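Periplasmic solute binding protein (Pectobacterium atrosepticum, PDB 4RY1) probably binds a sugar in the periplasm and delivers it to an ABC-type transporter. Local coordinates at residues Q57-L69 against K285-K297. Numbering follows the deposited sequence.
Sequences QEPDVMRIDWNWL and KPSSLFAISKNSK. With GOL (glycerol), chain C.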
loop_
_atom_site.group_PDB
_atom_site.type_symbol
_atom_site.label_atom_id
_atom_site.label_comp_id
_atom_site.label_asym_id
_atom_site.label_seq_id
_atom_site.Cartn_x
_atom_site.Cartn_y
_atom_site.Cartn_z
ATOM N N GLN A 57 -21.990 -4.769 14.971
ATOM C CA GLN A 57 -22.112 -6.064 14.282
ATOM C C GLN A 57 -20.776 -6.580 13.697
ATOM O O GLN A 57 -20.759 -7.566 12.982
ATOM C CB GLN A 57 -23.143 -5.999 13.146
ATOM C CG GLN A 57 -24.549 -5.604 13.562
ATOM C CD GLN A 57 -25.054 -6.398 14.739
ATOM O OE1 GLN A 57 -25.167 -5.878 15.847
ATOM N NE2 GLN A 57 -25.340 -7.672 14.514
ATOM N N GLU A 58 -19.689 -5.872 13.953
ATOM C CA GLU A 58 -18.413 -6.230 13.346
ATOM C C GLU A 58 -17.864 -7.565 13.891
ATOM O O GLU A 58 -18.167 -7.977 15.015
ATOM C CB GLU A 58 -17.413 -5.108 13.570
ATOM C CG GLU A 58 -16.939 -4.901 14.999
ATOM C CD GLU A 58 -17.816 -3.991 15.862
ATOM O OE1 GLU A 58 -19.038 -3.827 15.598
ATOM O OE2 GLU A 58 -17.257 -3.469 16.830
ATOM N N PRO A 59 -17.025 -8.231 13.089
ATOM C CA PRO A 59 -16.398 -9.443 13.568
ATOM C C PRO A 59 -15.418 -9.229 14.695
ATOM O O PRO A 59 -14.928 -8.128 14.926
ATOM C CB PRO A 59 -15.669 -9.986 12.348
ATOM C CG PRO A 59 -15.891 -9.058 11.230
ATOM C CD PRO A 59 -16.577 -7.849 11.748
ATOM N N ASP A 60 -15.120 -10.314 15.393
ATOM C CA ASP A 60 -14.175 -10.272 16.525
ATOM C C ASP A 60 -12.767 -9.859 16.098
ATOM O O ASP A 60 -12.078 -9.153 16.824
ATOM C CB ASP A 60 -14.116 -11.626 17.226
ATOM C CG ASP A 60 -15.473 -12.061 17.740
ATOM O OD1 ASP A 60 -16.243 -12.649 16.959
ATOM O OD2 ASP A 60 -15.780 -11.725 18.894
ATOM N N VAL A 61 -12.349 -10.400 14.954
ATOM C CA VAL A 61 -11.053 -10.082 14.342
ATOM C C VAL A 61 -11.294 -9.508 12.955
ATOM O O VAL A 61 -12.002 -10.108 12.133
ATOM C CB VAL A 61 -10.121 -11.302 14.241
ATOM C CG1 VAL A 61 -8.788 -10.949 13.554
ATOM C CG2 VAL A 61 -9.830 -11.837 15.621
ATOM N N MET A 62 -10.697 -8.344 12.703
ATOM C CA MET A 62 -10.848 -7.675 11.405
ATOM C C MET A 62 -9.487 -7.402 10.792
ATOM O O MET A 62 -8.612 -6.829 11.443
ATOM C CB MET A 62 -11.526 -6.320 11.589
ATOM C CG MET A 62 -12.942 -6.374 12.154
ATOM S SD MET A 62 -13.494 -4.839 13.049
ATOM C CE MET A 62 -12.707 -5.249 14.641
ATOM N N ARG A 63 -9.336 -7.706 9.512
ATOM C CA ARG A 63 -8.247 -7.085 8.745
ATOM C C ARG A 63 -8.640 -5.623 8.486
ATOM O O ARG A 63 -9.765 -5.353 8.082
ATOM C CB ARG A 63 -7.989 -7.784 7.427
ATOM C CG ARG A 63 -6.708 -7.365 6.718
ATOM C CD ARG A 63 -6.684 -7.862 5.285
ATOM N NE ARG A 63 -5.508 -7.408 4.543
ATOM C CZ ARG A 63 -4.450 -8.157 4.242
ATOM N NH1 ARG A 63 -4.393 -9.418 4.629
ATOM N NH2 ARG A 63 -3.461 -7.608 3.537
ATOM N N ILE A 64 -7.713 -4.709 8.732
ATOM C CA ILE A 64 -7.933 -3.307 8.476
ATOM C C ILE A 64 -6.692 -2.702 7.843
ATOM O O ILE A 64 -5.584 -3.199 8.023
ATOM C CB ILE A 64 -8.299 -2.511 9.736
ATOM C CG1 ILE A 64 -7.185 -2.577 10.783
ATOM C CG2 ILE A 64 -9.646 -2.953 10.309
ATOM C CD1 ILE A 64 -7.370 -1.581 11.914
ATOM N N ASP A 65 -6.883 -1.662 7.054
ATOM C CA ASP A 65 -5.776 -0.856 6.575
ATOM C C ASP A 65 -5.342 0.133 7.664
ATOM O O ASP A 65 -6.172 0.693 8.397
ATOM C CB ASP A 65 -6.142 -0.140 5.263
ATOM C CG ASP A 65 -5.391 -0.659 4.026
ATOM O OD1 ASP A 65 -4.534 -1.563 4.086
ATOM O OD2 ASP A 65 -5.687 -0.144 2.945
ATOM N N TRP A 66 -4.032 0.374 7.737
ATOM C CA TRP A 66 -3.465 1.339 8.699
ATOM C C TRP A 66 -4.083 2.729 8.567
ATOM O O TRP A 66 -4.321 3.434 9.559
ATOM C CB TRP A 66 -1.947 1.377 8.529
ATOM C CG TRP A 66 -1.226 2.509 9.165
ATOM C CD1 TRP A 66 -0.826 2.604 10.462
ATOM C CD2 TRP A 66 -0.754 3.673 8.503
ATOM N NE1 TRP A 66 -0.149 3.786 10.650
ATOM C CE2 TRP A 66 -0.082 4.446 9.450
ATOM C CE3 TRP A 66 -0.827 4.133 7.182
ATOM C CZ2 TRP A 66 0.517 5.651 9.125
ATOM C CZ3 TRP A 66 -0.230 5.325 6.865
ATOM C CH2 TRP A 66 0.430 6.067 7.829
ATOM N N ASN A 67 -4.347 3.127 7.342
ATOM C CA ASN A 67 -4.880 4.460 7.089
ATOM C C ASN A 67 -6.351 4.603 7.434
ATOM O O ASN A 67 -6.898 5.708 7.295
ATOM C CB ASN A 67 -4.592 4.835 5.650
ATOM C CG ASN A 67 -4.881 3.718 4.706
ATOM O OD1 ASN A 67 -4.186 2.670 4.710
ATOM N ND2 ASN A 67 -5.878 3.899 3.894
ATOM N N TRP A 68 -6.964 3.528 7.936
ATOM C CA TRP A 68 -8.331 3.587 8.474
ATOM C C TRP A 68 -8.357 3.906 9.958
ATOM O O TRP A 68 -9.438 4.140 10.525
ATOM C CB TRP A 68 -9.122 2.306 8.238
ATOM C CG TRP A 68 -9.226 1.889 6.814
ATOM C CD1 TRP A 68 -8.923 2.617 5.689
ATOM C CD2 TRP A 68 -9.627 0.605 6.362
ATOM N NE1 TRP A 68 -9.120 1.856 4.574
ATOM C CE2 TRP A 68 -9.577 0.622 4.956
ATOM C CE3 TRP A 68 -10.063 -0.562 7.012
ATOM C CZ2 TRP A 68 -9.903 -0.493 4.185
ATOM C CZ3 TRP A 68 -10.405 -1.664 6.236
ATOM C CH2 TRP A 68 -10.306 -1.625 4.847
ATOM N N LEU A 69 -7.202 3.936 10.601
ATOM C CA LEU A 69 -7.167 4.223 12.031
ATOM C C LEU A 69 -7.677 5.632 12.388
ATOM O O LEU A 69 -8.312 5.796 13.431
ATOM C CB LEU A 69 -5.800 3.942 12.650
ATOM C CG LEU A 69 -5.415 2.469 12.735
ATOM C CD1 LEU A 69 -4.046 2.338 13.384
ATOM C CD2 LEU A 69 -6.436 1.658 13.517
ATOM N N LYS A 285 4.706 1.572 5.370
ATOM C CA LYS A 285 3.584 1.506 6.320
ATOM C C LYS A 285 3.209 0.057 6.529
ATOM O O LYS A 285 3.667 -0.820 5.795
ATOM C CB LYS A 285 2.361 2.239 5.787
ATOM C CG LYS A 285 1.688 1.573 4.597
ATOM C CD LYS A 285 0.345 2.194 4.266
ATOM C CE LYS A 285 -0.427 1.362 3.264
ATOM N NZ LYS A 285 -1.830 1.862 3.071
ATOM N N PRO A 286 2.376 -0.224 7.537
ATOM C CA PRO A 286 1.838 -1.591 7.602
ATOM C C PRO A 286 1.032 -1.925 6.380
ATOM O O PRO A 286 0.217 -1.110 5.947
ATOM C CB PRO A 286 0.933 -1.562 8.836
ATOM C CG PRO A 286 1.440 -0.424 9.663
ATOM C CD PRO A 286 1.867 0.594 8.638
ATOM N N SER A 287 1.193 -3.127 5.844
ATOM C CA SER A 287 0.382 -3.517 4.690
ATOM C C SER A 287 -1.090 -3.674 5.067
ATOM O O SER A 287 -1.968 -3.485 4.235
ATOM C CB SER A 287 0.861 -4.830 4.085
ATOM O OG SER A 287 0.550 -5.934 4.916
ATOM N N SER A 288 -1.304 -4.052 6.322
ATOM C CA SER A 288 -2.608 -4.262 6.944
ATOM C C SER A 288 -2.346 -4.637 8.390
ATOM O O SER A 288 -1.214 -4.987 8.755
ATOM C CB SER A 288 -3.419 -5.358 6.246
ATOM O OG SER A 288 -4.179 -4.829 5.152
ATOM N N LEU A 289 -3.406 -4.579 9.187
ATOM C CA LEU A 289 -3.372 -4.897 10.612
ATOM C C LEU A 289 -4.476 -5.888 10.878
ATOM O O LEU A 289 -5.471 -5.891 10.158
ATOM C CB LEU A 289 -3.675 -3.664 11.497
ATOM C CG LEU A 289 -3.029 -2.321 11.153
ATOM C CD1 LEU A 289 -3.599 -1.194 12.015
ATOM C CD2 LEU A 289 -1.574 -2.412 11.417
ATOM N N PHE A 290 -4.326 -6.681 11.936
ATOM C CA PHE A 290 -5.471 -7.350 12.543
ATOM C C PHE A 290 -5.852 -6.597 13.809
ATOM O O PHE A 290 -5.000 -6.335 14.665
ATOM C CB PHE A 290 -5.192 -8.808 12.910
ATOM C CG PHE A 290 -5.268 -9.769 11.751
ATOM C CD1 PHE A 290 -6.392 -9.840 10.928
ATOM C CD2 PHE A 290 -4.229 -10.666 11.521
ATOM C CE1 PHE A 290 -6.449 -10.746 9.868
ATOM C CE2 PHE A 290 -4.301 -11.567 10.485
ATOM C CZ PHE A 290 -5.390 -11.603 9.648
ATOM N N ALA A 291 -7.142 -6.256 13.897
ATOM C CA ALA A 291 -7.732 -5.578 15.057
ATOM C C ALA A 291 -8.795 -6.474 15.677
ATOM O O ALA A 291 -9.424 -7.264 14.994
ATOM C CB ALA A 291 -8.365 -4.263 14.624
ATOM N N ILE A 292 -8.975 -6.327 16.982
ATOM C CA ILE A 292 -10.034 -7.002 17.745
ATOM C C ILE A 292 -11.171 -6.001 18.036
ATOM O O ILE A 292 -10.923 -4.862 18.392
ATOM C CB ILE A 292 -9.494 -7.597 19.055
ATOM C CG1 ILE A 292 -8.433 -8.658 18.753
ATOM C CG2 ILE A 292 -10.609 -8.179 19.915
ATOM C CD1 ILE A 292 -7.736 -9.241 19.975
ATOM N N SER A 293 -12.402 -6.479 17.885
ATOM C CA SER A 293 -13.591 -5.671 18.143
ATOM C C SER A 293 -13.578 -5.147 19.556
ATOM O O SER A 293 -13.299 -5.895 20.483
ATOM C CB SER A 293 -14.865 -6.484 17.963
ATOM O OG SER A 293 -15.981 -5.759 18.478
ATOM N N LYS A 294 -13.924 -3.866 19.702
ATOM C CA LYS A 294 -13.874 -3.185 20.991
ATOM C C LYS A 294 -14.680 -3.977 22.004
ATOM O O LYS A 294 -14.254 -4.116 23.153
ATOM C CB LYS A 294 -14.369 -1.725 20.908
ATOM C CG LYS A 294 -13.908 -0.872 22.106
ATOM C CD LYS A 294 -14.459 0.546 22.114
ATOM C CE LYS A 294 -13.723 1.442 23.124
ATOM N NZ LYS A 294 -14.220 2.849 23.110
ATOM N N ASN A 295 -15.839 -4.492 21.578
ATOM C CA ASN A 295 -16.732 -5.207 22.486
ATOM C C ASN A 295 -16.866 -6.703 22.211
ATOM O O ASN A 295 -17.871 -7.321 22.552
ATOM C CB ASN A 295 -18.107 -4.537 22.475
ATOM C CG ASN A 295 -18.017 -3.034 22.679
ATOM O OD1 ASN A 295 -18.389 -2.252 21.802
ATOM N ND2 ASN A 295 -17.496 -2.625 23.822
ATOM N N SER A 296 -15.840 -7.299 21.606
ATOM C CA SER A 296 -15.810 -8.767 21.482
ATOM C C SER A 296 -16.035 -9.428 22.837
ATOM O O SER A 296 -15.472 -8.984 23.835
ATOM C CB SER A 296 -14.444 -9.228 20.979
ATOM O OG SER A 296 -14.347 -10.652 20.887
ATOM N N LYS A 297 -16.792 -10.533 22.835
ATOM C CA LYS A 297 -17.006 -11.347 24.048
ATOM C C LYS A 297 -15.835 -12.285 24.323
ATOM O O LYS A 297 -15.767 -12.908 25.377
ATOM C CB LYS A 297 -18.294 -12.186 23.959
ATOM C CG LYS A 297 -19.573 -11.387 23.768
ATOM C CD LYS A 297 -20.761 -12.321 23.560
ATOM C CE LYS A 297 -21.811 -11.721 22.640
ATOM N NZ LYS A 297 -22.533 -10.586 23.274
HETATM C C1 GOL C . -1.445 -1.766 1.559
HETATM O O1 GOL C . -0.874 -3.042 1.833
HETATM C C2 GOL C . -2.828 -1.959 0.908
HETATM O O2 GOL C . -3.756 -2.606 1.807
HETATM C C3 GOL C . -3.443 -0.655 0.388
HETATM O O3 GOL C . -3.428 0.344 1.402
HETATM O O HOH W 1 -14.713 -2.523 17.159
HETATM O O HOH W 2 -18.013 -11.523 20.335
HETATM O O HOH W 3 -0.805 -7.655 2.764
HETATM O O HOH W 4 -3.546 -5.282 1.762
HETATM O O HOH W 5 -2.439 -0.577 5.612
#
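Ile64 and Leu289 face each other as a hydrogen-bonded antiparallel pair, closed by Leu289 N to Ile64 O at 2.8 Å and by the return bond from Ile64 N to Leu289 O; Met62 and Ala291 form the next such pair. The packed part is these paired strands. Ile64 sets CG1 between its backbone N and carbonyl carbon (chi1 61°), which brings CD1 within 3.9 Å of Ala291 CB and also against Leu289 CD1; Leu69 CD1 meets that same methyl tip to tip. On the other face Val61 CG1 reaches Phe290 CD1 at 3.7 Å.

Past the end of strand 61-64, Trp66 receives Pro286 CD over its five-membered ring, 3.9 Å from the centroid, a CH-pi contact. On the same indole face Lys285 CB and CD cover the six-membered ring near CE3; the chain then runs on extended to give Asn67 OD1 a hydrogen bond from NZ, 3.0 Å, approaching from above the carbonyl plane. NZ also forms a salt bridge with Glu369.

The watery parts lie at the two ends. At one, a glycerol, probably from the crystallisation liquor, bonds to both carboxylate oxygens of Asp65, to Lys285 NZ and to Ser287 O. One water joins Arg63 NH2 to Ser287 OG, itself bonded to Ser114, and another links NH2 to the glycerol; such a polar pocket is consistent with a ligand cleft. At the other, Asp60 OD2 takes the Ser296 hydroxyl at 2.7 Å on its anti lone pair, and a water joins it to Lys297 N.

In the mixed sheet, strand 61-64 lies between parallel strand 3-10 and antiparallel strand 284-292, with helix 45-55 touching Met62 and helix 299-310 packing on Val61, Phe290 and Ile292.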